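Long-range contacts in phosphoribosylaminoimidazole-succinocarboxamide synthase (Thermotoga maritima, PDB 1KUT), which catalyses the ATP-dependent joining of L-aspartate to carboxyaminoimidazole ribonucleotide, forming SAICAR in de novo purine biosynthesis: residues E157-A162 against E222-L227; A44-I49 against I187-F192; V85-K90 against L110-I115; V149-A154 against I169-G174; K73-K78 against N180-D185. All coordinates share one frame; numbering follows the deposited sequence.

Interaction 1: E157-A162 against E222-L227; sequences EFFERA and ELCRSL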
# COMPACT_ATOMS: atom_id res chain seq x y z
N GLU B 157 10.39 23.13 -8.95
CA GLU B 157 10.62 24.55 -9.25
C GLU B 157 11.89 24.72 -10.06
O GLU B 157 12.04 25.66 -10.85
CB GLU B 157 10.71 25.34 -7.94
CG GLU B 157 9.48 25.14 -7.07
CD GLU B 157 9.74 25.47 -5.60
OE1 GLU B 157 10.76 25.00 -5.06
OE2 GLU B 157 8.91 26.19 -5.00
N PHE B 158 12.81 23.78 -9.86
CA PHE B 158 14.08 23.77 -10.57
C PHE B 158 13.86 23.59 -12.07
O PHE B 158 14.25 24.44 -12.87
CB PHE B 158 14.93 22.62 -10.04
CG PHE B 158 16.30 22.57 -10.63
CD1 PHE B 158 17.29 23.43 -10.19
CD2 PHE B 158 16.59 21.68 -11.66
CE1 PHE B 158 18.56 23.41 -10.76
CE2 PHE B 158 17.85 21.65 -12.25
CZ PHE B 158 18.84 22.52 -11.79
N PHE B 159 13.25 22.47 -12.45
CA PHE B 159 12.99 22.16 -13.86
C PHE B 159 11.99 23.12 -14.48
O PHE B 159 11.92 23.28 -15.70
CB PHE B 159 12.45 20.74 -14.01
CG PHE B 159 13.43 19.69 -13.60
CD1 PHE B 159 14.62 19.53 -14.30
CD2 PHE B 159 13.18 18.89 -12.49
CE1 PHE B 159 15.56 18.57 -13.90
CE2 PHE B 159 14.11 17.93 -12.08
CZ PHE B 159 15.30 17.77 -12.79
N GLU B 160 11.21 23.76 -13.61
CA GLU B 160 10.20 24.72 -14.01
C GLU B 160 10.87 25.86 -14.80
O GLU B 160 10.34 26.33 -15.81
CB GLU B 160 9.53 25.25 -12.74
CG GLU B 160 8.24 26.01 -12.95
CD GLU B 160 7.52 26.29 -11.64
OE1 GLU B 160 8.08 27.04 -10.80
OE2 GLU B 160 6.41 25.75 -11.45
N ARG B 161 12.04 26.28 -14.34
CA ARG B 161 12.76 27.35 -15.00
C ARG B 161 13.00 27.04 -16.48
O ARG B 161 13.19 27.95 -17.28
CB ARG B 161 14.11 27.59 -14.34
CG ARG B 161 14.08 28.01 -12.89
CD ARG B 161 15.52 28.24 -12.45
NE ARG B 161 15.69 28.22 -11.00
CZ ARG B 161 16.88 28.17 -10.40
NH1 ARG B 161 17.99 28.14 -11.14
NH2 ARG B 161 16.97 28.14 -9.08
N ALA B 162 13.01 25.75 -16.82
CA ALA B 162 13.25 25.31 -18.19
C ALA B 162 11.97 24.85 -18.90
O ALA B 162 12.02 24.28 -19.99
CB ALA B 162 14.26 24.17 -18.19
N GLU B 222 22.26 18.33 -19.97
CA GLU B 222 22.47 19.67 -20.52
C GLU B 222 21.55 20.66 -19.83
O GLU B 222 21.92 21.77 -19.49
CB GLU B 222 22.20 19.69 -22.02
CG GLU B 222 22.87 18.56 -22.79
CD GLU B 222 22.56 18.60 -24.30
OE1 GLU B 222 21.36 18.65 -24.67
OE2 GLU B 222 23.53 18.58 -25.10
N LEU B 223 20.32 20.22 -19.63
CA LEU B 223 19.31 21.02 -18.97
C LEU B 223 19.78 21.39 -17.56
O LEU B 223 19.76 22.56 -17.18
CB LEU B 223 18.01 20.23 -18.93
CG LEU B 223 16.80 20.83 -18.24
CD1 LEU B 223 15.57 20.11 -18.73
CD2 LEU B 223 16.94 20.70 -16.74
N CYS B 224 20.22 20.40 -16.79
CA CYS B 224 20.70 20.65 -15.44
C CYS B 224 21.93 21.55 -15.43
O CYS B 224 22.06 22.42 -14.57
CB CYS B 224 20.98 19.33 -14.72
SG CYS B 224 19.45 18.40 -14.33
N ARG B 225 22.84 21.33 -16.38
CA ARG B 225 24.04 22.16 -16.47
C ARG B 225 23.63 23.61 -16.71
O ARG B 225 24.13 24.54 -16.06
CB ARG B 225 24.93 21.69 -17.62
CG ARG B 225 25.71 20.42 -17.32
CD ARG B 225 26.53 19.98 -18.53
NE ARG B 225 27.42 18.87 -18.23
CZ ARG B 225 28.13 18.21 -19.14
NH1 ARG B 225 28.04 18.56 -20.42
NH2 ARG B 225 28.94 17.22 -18.79
N SER B 226 22.70 23.80 -17.64
CA SER B 226 22.22 25.13 -18.00
C SER B 226 21.65 25.90 -16.82
O SER B 226 22.09 27.01 -16.51
CB SER B 226 21.15 25.02 -19.09
OG SER B 226 20.90 26.28 -19.66
N LEU B 227 20.67 25.29 -16.15
CA LEU B 227 20.04 25.90 -14.99
C LEU B 227 21.06 26.10 -13.87
O LEU B 227 20.95 27.03 -13.07
CB LEU B 227 18.90 25.01 -14.50
CG LEU B 227 17.88 24.68 -15.59
CD1 LEU B 227 16.97 23.54 -15.17
CD2 LEU B 227 17.08 25.94 -15.89

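Interaction 2: A44-I49 against I187-F192; sequences AETTAI and ISPDTF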
# COMPACT_ATOMS: atom_id res chain seq x y z
N ALA B 44 25.64 10.14 -13.06
CA ALA B 44 26.45 10.56 -11.93
C ALA B 44 26.46 12.07 -11.87
O ALA B 44 26.20 12.66 -10.81
CB ALA B 44 27.89 10.03 -12.08
N GLU B 45 26.73 12.72 -12.99
CA GLU B 45 26.77 14.18 -13.00
C GLU B 45 25.43 14.88 -12.78
O GLU B 45 25.37 15.88 -12.07
CB GLU B 45 27.42 14.69 -14.28
CG GLU B 45 27.54 16.19 -14.33
CD GLU B 45 28.19 16.67 -15.61
OE1 GLU B 45 28.29 17.91 -15.79
OE2 GLU B 45 28.61 15.81 -16.43
N THR B 46 24.34 14.38 -13.36
CA THR B 46 23.07 15.07 -13.11
C THR B 46 22.67 14.84 -11.65
O THR B 46 22.06 15.70 -11.03
CB THR B 46 21.95 14.67 -14.13
OG1 THR B 46 21.05 13.72 -13.55
CG2 THR B 46 22.56 14.09 -15.39
N THR B 47 23.05 13.71 -11.08
CA THR B 47 22.74 13.45 -9.67
C THR B 47 23.47 14.49 -8.81
O THR B 47 22.86 15.12 -7.95
CB THR B 47 23.22 12.04 -9.23
OG1 THR B 47 22.47 11.05 -9.93
CG2 THR B 47 23.02 11.84 -7.72
N ALA B 48 24.77 14.67 -9.07
CA ALA B 48 25.60 15.62 -8.34
C ALA B 48 25.15 17.06 -8.44
O ALA B 48 25.28 17.84 -7.50
CB ALA B 48 27.03 15.50 -8.80
N ILE B 49 24.64 17.44 -9.60
CA ILE B 49 24.12 18.78 -9.83
C ILE B 49 22.84 18.95 -9.01
O ILE B 49 22.72 19.85 -8.20
CB ILE B 49 23.82 18.99 -11.33
CG1 ILE B 49 25.14 19.12 -12.09
CG2 ILE B 49 22.89 20.18 -11.53
CD1 ILE B 49 24.98 19.52 -13.54
N ILE B 187 19.55 10.70 -8.54
CA ILE B 187 18.51 11.56 -9.07
C ILE B 187 18.79 11.76 -10.55
O ILE B 187 19.50 12.68 -10.94
CB ILE B 187 18.47 12.94 -8.39
CG1 ILE B 187 18.29 12.81 -6.89
CG2 ILE B 187 17.28 13.71 -8.92
CD1 ILE B 187 18.19 14.15 -6.18
N SER B 188 18.21 10.90 -11.39
CA SER B 188 18.43 11.01 -12.82
C SER B 188 17.22 10.47 -13.55
O SER B 188 16.25 10.07 -12.92
CB SER B 188 19.66 10.20 -13.20
OG SER B 188 19.41 8.81 -12.97
N PRO B 189 17.27 10.46 -14.90
CA PRO B 189 16.15 9.94 -15.68
C PRO B 189 15.76 8.55 -15.23
O PRO B 189 14.64 8.10 -15.47
CB PRO B 189 16.67 9.99 -17.11
CG PRO B 189 17.45 11.30 -17.09
CD PRO B 189 18.23 11.16 -15.78
N ASP B 190 16.68 7.86 -14.56
CA ASP B 190 16.37 6.52 -14.06
C ASP B 190 15.39 6.56 -12.87
O ASP B 190 14.71 5.58 -12.60
CB ASP B 190 17.64 5.81 -13.60
CG ASP B 190 18.44 5.20 -14.73
OD1 ASP B 190 19.38 4.44 -14.44
OD2 ASP B 190 18.13 5.47 -15.91
N THR B 191 15.31 7.69 -12.17
CA THR B 191 14.45 7.78 -10.98
C THR B 191 13.31 8.77 -11.04
O THR B 191 12.57 8.93 -10.07
CB THR B 191 15.28 8.11 -9.71
OG1 THR B 191 16.02 9.32 -9.92
CG2 THR B 191 16.26 7.00 -9.39
N PHE B 192 13.18 9.46 -12.17
CA PHE B 192 12.10 10.42 -12.32
C PHE B 192 11.64 10.51 -13.76
O PHE B 192 12.38 10.14 -14.68
CB PHE B 192 12.53 11.80 -11.78
CG PHE B 192 13.67 12.46 -12.52
CD1 PHE B 192 13.53 12.87 -13.86
CD2 PHE B 192 14.86 12.78 -11.86
CE1 PHE B 192 14.53 13.59 -14.51
CE2 PHE B 192 15.87 13.51 -12.50
CZ PHE B 192 15.70 13.92 -13.83

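Interaction 3: V85-K90 against L110-I115; sequences VVRLKK and LVEFFI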
# COMPACT_ATOMS: atom_id res chain seq x y z
N VAL B 85 8.15 7.06 -3.38
CA VAL B 85 7.74 7.70 -4.61
C VAL B 85 6.78 8.86 -4.38
O VAL B 85 5.83 8.75 -3.59
CB VAL B 85 7.04 6.67 -5.52
CG1 VAL B 85 6.59 7.32 -6.82
CG2 VAL B 85 7.99 5.50 -5.80
N VAL B 86 7.05 9.97 -5.04
CA VAL B 86 6.18 11.12 -4.94
C VAL B 86 5.58 11.33 -6.32
O VAL B 86 6.30 11.37 -7.34
CB VAL B 86 6.94 12.39 -4.51
CG1 VAL B 86 5.97 13.56 -4.42
CG2 VAL B 86 7.60 12.17 -3.16
N ARG B 87 4.26 11.45 -6.38
CA ARG B 87 3.61 11.66 -7.66
C ARG B 87 2.97 13.03 -7.69
O ARG B 87 2.31 13.43 -6.73
CB ARG B 87 2.54 10.59 -7.90
CG ARG B 87 3.10 9.18 -7.97
CD ARG B 87 2.01 8.15 -8.00
NE ARG B 87 2.55 6.82 -7.78
CZ ARG B 87 3.26 6.13 -8.67
NH1 ARG B 87 3.51 6.65 -9.87
NH2 ARG B 87 3.72 4.93 -8.36
N LEU B 88 3.19 13.73 -8.79
CA LEU B 88 2.63 15.05 -9.01
C LEU B 88 1.58 14.91 -10.10
O LEU B 88 0.62 15.68 -10.16
CB LEU B 88 3.73 16.01 -9.47
CG LEU B 88 4.34 16.99 -8.45
CD1 LEU B 88 4.52 16.32 -7.13
CD2 LEU B 88 5.66 17.51 -8.99
N LYS B 89 1.77 13.93 -10.97
CA LYS B 89 0.85 13.67 -12.06
C LYS B 89 0.62 12.18 -12.17
O LYS B 89 1.50 11.38 -11.85
CB LYS B 89 1.41 14.20 -13.38
CG LYS B 89 1.62 15.71 -13.42
CD LYS B 89 1.89 16.19 -14.84
CE LYS B 89 2.24 17.68 -14.88
NZ LYS B 89 1.26 18.55 -14.17
N LYS B 90 -0.57 11.81 -12.64
CA LYS B 90 -0.93 10.41 -12.78
C LYS B 90 -0.13 9.75 -13.89
O LYS B 90 -0.21 10.16 -15.04
CB LYS B 90 -2.42 10.27 -13.11
CG LYS B 90 -3.38 10.86 -12.08
CD LYS B 90 -4.82 10.67 -12.57
CE LYS B 90 -5.84 11.33 -11.64
NZ LYS B 90 -7.21 11.37 -12.27
N LEU B 110 1.33 13.12 -4.06
CA LEU B 110 1.09 11.83 -3.43
C LEU B 110 2.40 11.09 -3.15
O LEU B 110 3.25 10.93 -4.05
CB LEU B 110 0.19 10.99 -4.32
CG LEU B 110 -0.07 9.56 -3.85
CD1 LEU B 110 -0.90 9.56 -2.57
CD2 LEU B 110 -0.76 8.83 -4.96
N VAL B 111 2.56 10.66 -1.90
CA VAL B 111 3.74 9.91 -1.46
C VAL B 111 3.36 8.45 -1.22
O VAL B 111 2.43 8.18 -0.48
CB VAL B 111 4.28 10.44 -0.12
CG1 VAL B 111 5.61 9.77 0.18
CG2 VAL B 111 4.43 11.95 -0.17
N GLU B 112 4.10 7.53 -1.84
CA GLU B 112 3.87 6.09 -1.71
C GLU B 112 5.15 5.36 -1.28
O GLU B 112 6.24 5.67 -1.76
CB GLU B 112 3.47 5.47 -3.05
CG GLU B 112 2.13 5.88 -3.62
CD GLU B 112 1.71 4.99 -4.80
OE1 GLU B 112 2.32 5.07 -5.89
OE2 GLU B 112 0.76 4.19 -4.61
N PHE B 113 5.02 4.37 -0.40
CA PHE B 113 6.18 3.60 0.01
C PHE B 113 6.14 2.21 -0.60
O PHE B 113 5.09 1.59 -0.74
CB PHE B 113 6.27 3.46 1.53
CG PHE B 113 6.63 4.73 2.24
CD1 PHE B 113 5.67 5.70 2.50
CD2 PHE B 113 7.95 4.96 2.67
CE1 PHE B 113 6.01 6.88 3.17
CE2 PHE B 113 8.29 6.13 3.34
CZ PHE B 113 7.32 7.10 3.60
N PHE B 114 7.32 1.72 -0.96
CA PHE B 114 7.47 0.39 -1.54
C PHE B 114 8.66 -0.29 -0.88
O PHE B 114 9.75 0.28 -0.80
CB PHE B 114 7.74 0.49 -3.03
CG PHE B 114 6.57 0.94 -3.83
CD1 PHE B 114 5.66 0.01 -4.34
CD2 PHE B 114 6.36 2.30 -4.08
CE1 PHE B 114 4.57 0.42 -5.10
CE2 PHE B 114 5.27 2.73 -4.84
CZ PHE B 114 4.37 1.79 -5.36
N ILE B 115 8.44 -1.49 -0.39
CA ILE B 115 9.53 -2.22 0.21
C ILE B 115 10.42 -2.64 -0.94
O ILE B 115 9.97 -3.33 -1.87
CB ILE B 115 9.03 -3.47 0.93
CG1 ILE B 115 8.32 -3.04 2.22
CG2 ILE B 115 10.20 -4.45 1.21
CD1 ILE B 115 7.92 -4.20 3.10

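Interaction 4: V149-A154 against I169-G174; sequences VKITLA and IKYEFG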
# COMPACT_ATOMS: atom_id res chain seq x y z
N VAL B 149 8.51 15.17 -0.18
CA VAL B 149 7.73 16.26 -0.77
C VAL B 149 8.56 17.54 -0.88
O VAL B 149 8.57 18.20 -1.92
CB VAL B 149 6.44 16.52 0.05
CG1 VAL B 149 5.78 17.83 -0.39
CG2 VAL B 149 5.47 15.36 -0.17
N LYS B 150 9.26 17.91 0.18
CA LYS B 150 10.11 19.10 0.15
C LYS B 150 11.01 19.04 -1.09
O LYS B 150 11.02 19.95 -1.92
CB LYS B 150 10.98 19.15 1.40
CG LYS B 150 11.93 20.34 1.46
CD LYS B 150 11.39 21.44 2.36
CE LYS B 150 11.12 20.87 3.74
NZ LYS B 150 12.30 20.06 4.17
N ILE B 151 11.77 17.96 -1.18
CA ILE B 151 12.69 17.76 -2.30
C ILE B 151 11.96 17.80 -3.63
O ILE B 151 12.41 18.42 -4.58
CB ILE B 151 13.40 16.40 -2.17
CG1 ILE B 151 14.34 16.40 -0.97
CG2 ILE B 151 14.19 16.09 -3.44
CD1 ILE B 151 14.90 15.02 -0.65
N THR B 152 10.82 17.12 -3.68
CA THR B 152 10.03 17.05 -4.89
C THR B 152 9.60 18.42 -5.36
O THR B 152 9.70 18.73 -6.55
CB THR B 152 8.79 16.16 -4.67
OG1 THR B 152 9.23 14.87 -4.25
CG2 THR B 152 7.98 16.03 -5.94
N LEU B 153 9.13 19.25 -4.44
CA LEU B 153 8.73 20.60 -4.80
C LEU B 153 9.95 21.45 -5.20
O LEU B 153 9.92 22.19 -6.19
CB LEU B 153 7.96 21.25 -3.64
CG LEU B 153 6.43 21.12 -3.65
CD1 LEU B 153 5.96 20.04 -4.66
CD2 LEU B 153 5.95 20.79 -2.24
N ALA B 154 11.04 21.34 -4.44
CA ALA B 154 12.25 22.09 -4.76
C ALA B 154 12.73 21.74 -6.17
O ALA B 154 13.14 22.61 -6.92
CB ALA B 154 13.34 21.76 -3.77
N ILE B 169 8.81 11.00 -9.12
CA ILE B 169 10.20 10.70 -8.86
C ILE B 169 10.26 9.74 -7.69
O ILE B 169 9.38 9.76 -6.84
CB ILE B 169 10.94 12.04 -8.53
CG1 ILE B 169 12.40 11.79 -8.17
CG2 ILE B 169 10.23 12.76 -7.38
CD1 ILE B 169 13.20 13.04 -8.18
N LYS B 170 11.27 8.88 -7.66
CA LYS B 170 11.44 7.92 -6.57
C LYS B 170 12.70 8.25 -5.78
O LYS B 170 13.74 8.57 -6.36
CB LYS B 170 11.56 6.50 -7.14
CG LYS B 170 11.83 5.46 -6.06
CD LYS B 170 12.76 4.36 -6.54
CE LYS B 170 14.11 4.93 -7.01
NZ LYS B 170 15.21 3.92 -6.92
N TYR B 171 12.61 8.16 -4.45
CA TYR B 171 13.76 8.42 -3.57
C TYR B 171 14.07 7.20 -2.70
O TYR B 171 13.32 6.23 -2.66
CB TYR B 171 13.46 9.58 -2.61
CG TYR B 171 13.07 10.88 -3.30
CD1 TYR B 171 14.00 11.64 -4.01
CD2 TYR B 171 11.75 11.35 -3.24
CE1 TYR B 171 13.64 12.82 -4.64
CE2 TYR B 171 11.37 12.53 -3.86
CZ TYR B 171 12.32 13.26 -4.55
OH TYR B 171 11.96 14.44 -5.13
N GLU B 172 15.21 7.29 -2.02
CA GLU B 172 15.69 6.28 -1.08
C GLU B 172 16.46 7.05 -0.02
O GLU B 172 17.29 7.90 -0.34
CB GLU B 172 16.57 5.23 -1.77
CG GLU B 172 15.76 4.16 -2.52
CD GLU B 172 16.62 3.11 -3.21
OE1 GLU B 172 17.72 2.79 -2.70
OE2 GLU B 172 16.18 2.58 -4.26
N PHE B 173 16.14 6.78 1.24
CA PHE B 173 16.76 7.47 2.37
C PHE B 173 17.53 6.53 3.28
O PHE B 173 17.35 5.30 3.24
CB PHE B 173 15.71 8.18 3.21
CG PHE B 173 14.98 9.29 2.49
CD1 PHE B 173 13.92 8.99 1.64
CD2 PHE B 173 15.32 10.62 2.71
CE1 PHE B 173 13.19 10.00 1.02
CE2 PHE B 173 14.61 11.64 2.11
CZ PHE B 173 13.53 11.32 1.25
N GLY B 174 18.38 7.13 4.11
CA GLY B 174 19.18 6.37 5.05
C GLY B 174 19.49 7.20 6.27
O GLY B 174 19.12 8.38 6.35

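Interaction 5: K73-K78 against N180-D185; sequences KVIPLK and NVVLGD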
# COMPACT_ATOMS: atom_id res chain seq x y z
N LYS B 73 31.52 10.86 -4.41
CA LYS B 73 32.06 10.60 -3.09
C LYS B 73 30.88 10.88 -2.16
O LYS B 73 30.36 12.00 -2.10
CB LYS B 73 33.23 11.53 -2.79
CG LYS B 73 33.92 11.26 -1.46
CD LYS B 73 35.00 12.31 -1.26
CE LYS B 73 35.30 12.58 0.21
NZ LYS B 73 36.09 13.87 0.33
N VAL B 74 30.45 9.85 -1.44
CA VAL B 74 29.31 9.99 -0.56
C VAL B 74 29.64 9.62 0.88
O VAL B 74 30.64 8.97 1.15
CB VAL B 74 28.15 9.09 -1.02
CG1 VAL B 74 27.66 9.54 -2.38
CG2 VAL B 74 28.59 7.64 -1.06
N ILE B 75 28.77 10.06 1.79
CA ILE B 75 28.93 9.75 3.20
C ILE B 75 28.14 8.46 3.44
O ILE B 75 27.03 8.30 2.95
CB ILE B 75 28.31 10.84 4.11
CG1 ILE B 75 26.82 10.96 3.81
CG2 ILE B 75 28.99 12.17 3.89
CD1 ILE B 75 26.08 11.90 4.74
N PRO B 76 28.72 7.52 4.20
CA PRO B 76 27.99 6.28 4.45
C PRO B 76 26.63 6.53 5.11
O PRO B 76 26.46 7.48 5.88
CB PRO B 76 28.93 5.48 5.34
CG PRO B 76 29.84 6.54 5.95
CD PRO B 76 30.06 7.47 4.80
N LEU B 77 25.67 5.68 4.78
CA LEU B 77 24.33 5.78 5.35
C LEU B 77 23.85 4.38 5.61
O LEU B 77 24.23 3.45 4.90
CB LEU B 77 23.37 6.45 4.37
CG LEU B 77 23.55 7.91 3.95
CD1 LEU B 77 22.54 8.23 2.85
CD2 LEU B 77 23.34 8.83 5.14
N LYS B 78 23.03 4.20 6.63
CA LYS B 78 22.45 2.89 6.86
C LYS B 78 21.10 3.03 6.14
O LYS B 78 20.14 3.58 6.69
CB LYS B 78 22.25 2.60 8.36
CG LYS B 78 22.05 1.10 8.62
CD LYS B 78 21.76 0.78 10.10
CE LYS B 78 21.72 -0.74 10.31
NZ LYS B 78 20.78 -1.41 9.35
N ASN B 180 20.36 10.93 11.39
CA ASN B 180 19.57 11.83 10.56
C ASN B 180 19.10 11.10 9.31
O ASN B 180 19.79 10.22 8.80
CB ASN B 180 20.41 13.06 10.16
CG ASN B 180 20.57 14.06 11.29
OD1 ASN B 180 19.61 14.73 11.69
ND2 ASN B 180 21.79 14.18 11.81
N VAL B 181 17.89 11.44 8.86
CA VAL B 181 17.35 10.86 7.64
C VAL B 181 18.07 11.65 6.53
O VAL B 181 18.09 12.88 6.54
CB VAL B 181 15.80 11.04 7.57
CG1 VAL B 181 15.28 10.70 6.18
CG2 VAL B 181 15.13 10.12 8.59
N VAL B 182 18.69 10.91 5.61
CA VAL B 182 19.44 11.52 4.51
C VAL B 182 19.07 10.87 3.18
O VAL B 182 18.86 9.66 3.10
CB VAL B 182 20.95 11.32 4.73
CG1 VAL B 182 21.74 12.01 3.64
CG2 VAL B 182 21.35 11.85 6.11
N LEU B 183 18.99 11.70 2.14
CA LEU B 183 18.67 11.23 0.80
C LEU B 183 19.88 10.49 0.25
O LEU B 183 20.98 11.03 0.18
CB LEU B 183 18.33 12.42 -0.12
CG LEU B 183 17.97 12.00 -1.56
CD1 LEU B 183 16.53 11.49 -1.59
CD2 LEU B 183 18.14 13.17 -2.51
N GLY B 184 19.68 9.23 -0.12
CA GLY B 184 20.77 8.47 -0.69
C GLY B 184 20.50 8.27 -2.17
O GLY B 184 19.92 9.14 -2.83
N ASP B 185 20.90 7.12 -2.67
CA ASP B 185 20.71 6.73 -4.06
C ASP B 185 21.10 7.79 -5.07
O ASP B 185 22.19 8.36 -4.99
CB ASP B 185 19.28 6.29 -4.29
CG ASP B 185 19.17 5.29 -5.44
OD1 ASP B 185 19.89 4.27 -5.40
OD2 ASP B 185 18.37 5.51 -6.38

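Interaction 1: E157-A162 against E222-L227
Phe158 swings its ring back beside its own carbonyl carbon, with CG anti to the backbone N (chi1 -176°), whereas Phe159 turns CG to the side of its N (chi1 -64°); by these unlike torsions the first ring reaches Leu227 and the second Leu223, and both come to Cys224. The result is apolar helix packing, in which the last part of helix 138-160 and the residues that follow meet helix 214-229. Leu227 is shared out by its branches: CB lies 3.7 Å from CZ of Phe158, CD1 approaches CE2 of the same ring, and CD2 turns to the CB atoms of Arg161 and Ala162. Leu223 crosses Phe159 at about a right angle, bringing CD2 to the ring edge 3.6 Å from Phe159 CD1. Leu50 of helix 39-55 and Phe164 of strand 164-175 extend this apolar cluster. Between the leucines comes a sulfur-aromatic contact: Cys224 SG sits at the edge of the Phe159 ring, 5.2 Å from its centroid and 3.9 Å from CE1.

Interaction 2: A44-I49 against I187-F192
Ile187 opens the loop 187-192 by offering its own backbone N and O to two successive threonines of helix 39-55. Its N donates a nearly straight bond to Thr47 OG1 (3.3 Å, 172° at the hydrogen), and its O takes a weak one from Thr46 OG1 at 3.2 Å. Thr47 can receive the amide because OG1 is anti to its own carbonyl carbon (chi1 -65°); the same hydroxyl is hydrogen-bonded to Cys43 O one turn earlier in the helix, which anchors its position. A valine in place of Thr47 would probably leave the Ile187 amide without this acceptor and remove the link from the loop to Cys43 O. At Ser188 the contact becomes simple packing, CB lying 3.8 Å from Thr46 OG1, while Ser188 OG is hydrogen-bonded to Glu186. The backbone N of Ser188 donates to Thr191 OG1 at 3.1 Å, a bond that ties the loop to itself. Pro189 reaches Thr46 more distantly, through CD. Beyond it, Asp190 makes a salt bridge with Lys39 and a hydrogen bond to Tyr217, and Phe192 begins the next strand. The buried loop thus lies against helix 39-55, with Pro189 on Tyr217 and Val220 of helix 214-229 and the Thr191 backbone bonded to Lys170 of strand 164-175.

Interaction 3: V85-K90 against L110-I115
Val85 and Glu112 form a hydrogen-bonded antiparallel pair, Val85 N reaching Glu112 O at 2.9 Å and Glu112 N reaching Val85 O at 2.7 Å. Arg87 and Leu110 repeat the exchange, with Arg87 N to Leu110 O at 2.6 Å and Leu110 N to Arg87 O at 2.9 Å. Between them lies the non-hydrogen-bonded pair Val86-Val111, whose side chains face helix 138-160. On the other face the Arg87 guanidinium grips Glu112 side-on, NE at 2.6 Å and NH2 at 2.8 Å both donating to the single oxygen OE1. Arg87 CG is anti to the carbonyl carbon (chi1 -63°) and the chain runs extended to NE, carrying the guanidinium along the strand face to Glu112. OE1 lies in the guanidinium plane, but the two flat groups are turned 69° apart. Glu112 OE2 has a salt bridge to Arg97, so this buried carboxylate is matched by two arginines. Val85 CG1 lies over the centre of the Arg87 guanidinium, while its CG2 packs on Phe114 CD2 at 4.0 Å. A leucine in place of Arg87 would probably leave Glu112 OE1 without these two donors and the buried carboxylate with one arginine fewer to balance it. The arrangement is a regular antiparallel strand pair, 78-87 with 105-115, bearing a cross-strand salt bridge at a face where Leu110 and Glu112 pack on His129 of the second subunit.

Interaction 4: V149-A154 against I169-G174
Tyr171 OH donates a 2.9 Å hydrogen bond to Thr152 OG1, which lies at the edge of the ring and in its plane. The bond spans a helix-on-sheet interface: helix 138-160 covers one face of the antiparallel sheet containing strand 164-175, and the axes of the short pieces 149-154 and 169-171 approach to 10.1 Å at 140°. Ile151 slides past the same tyrosine in the opposite direction, so that the phenol end lies between the isoleucine methyl CG2 and the threonine hydroxyl. On one side of Tyr171 in the sequence, Phe173 CE2 is approached by Ile151 CD1 at 4.4 Å; on the other, Ile169 places CG2 3.9 Å from Thr152 OG1. In the next shell, the Thr152 hydroxyl is also hydrogen-bonded to Ala148 O in the preceding turn, which fixes the acceptor that Tyr171 uses. Leu183 of strand 181-183 touches Ile151, Tyr171 and Phe173 alike, and Val86 of strand 78-87 packs on Thr152. The phenol oxygen is thus buried among aliphatic groups with a hydroxyl partner. On Tyr171 CG is anti to the carbonyl carbon (chi1 -56°), which carries the ring toward the helix and brings its CE1 to 3.5 Å from Ile151 CG2.

Interaction 5: K73-K78 against N180-D185
Leu77 and Gly184 bring the two backbones to their nearest approach, with CA atoms 7.5 Å apart and no hydrogen bond between the segments. Residues 73-78 leave strand 71-74 after Val74 and pass through an extended link containing Pro76, whereas 180-185 is the short strand 181-183 and the bend that follows it. Gly184 adopts phi -109° and psi -145°, and Leu77 CD1 settles 4.0 Å from its CA; a CB there would point into this methyl, so the bare backbone leaves room for the leucine. The main side-chain contact is Leu77 with Val182, which cross at about a right angle. Leu77 lays both methyls against the valine: CD2 presses on Val182 CB at 3.5 Å, closer than usual for two carbons, and also lies 3.7 Å from CG2, while CD1 stands 3.9 Å from CG1. With its CG anti to the carbonyl carbon (chi1 -66°), Leu77 projects these methyls toward the strand. Ile75 adds a looser touch, its CD1 reaching Val182 CG1 at 4.5 Å, and His62 packs against both Ile75 and Leu77. Since every contact between the two segments is of aliphatic carbons with each other or with backbone atoms at Leu183 and Gly184, the link between the two sheets is held to strand 181-183 by shape and burial, without directional bonds across the segments.

Overall arrangement
From the N terminus, helix 39-55 opens the longest loop, which interaction 2 closes at 187-192. Within that span lies the loop of interaction 5, from the link after strand 71-74 to strand 181-183, and it in turn encloses interactions 3 and 4, which follow one another in series. Interaction 1 opens at the end of helix 138-160 and closes near the C terminus, crossing interactions 2, 4 and 5. Interactions 3, 4 and 5 share the six-stranded sheet: Val86 N meets Ile169 O, and Gly174 O meets Val182 N. Interactions 1 and 2 are joined by the Arg225-Glu45 salt bridge, linking the last helix to helix 39-55.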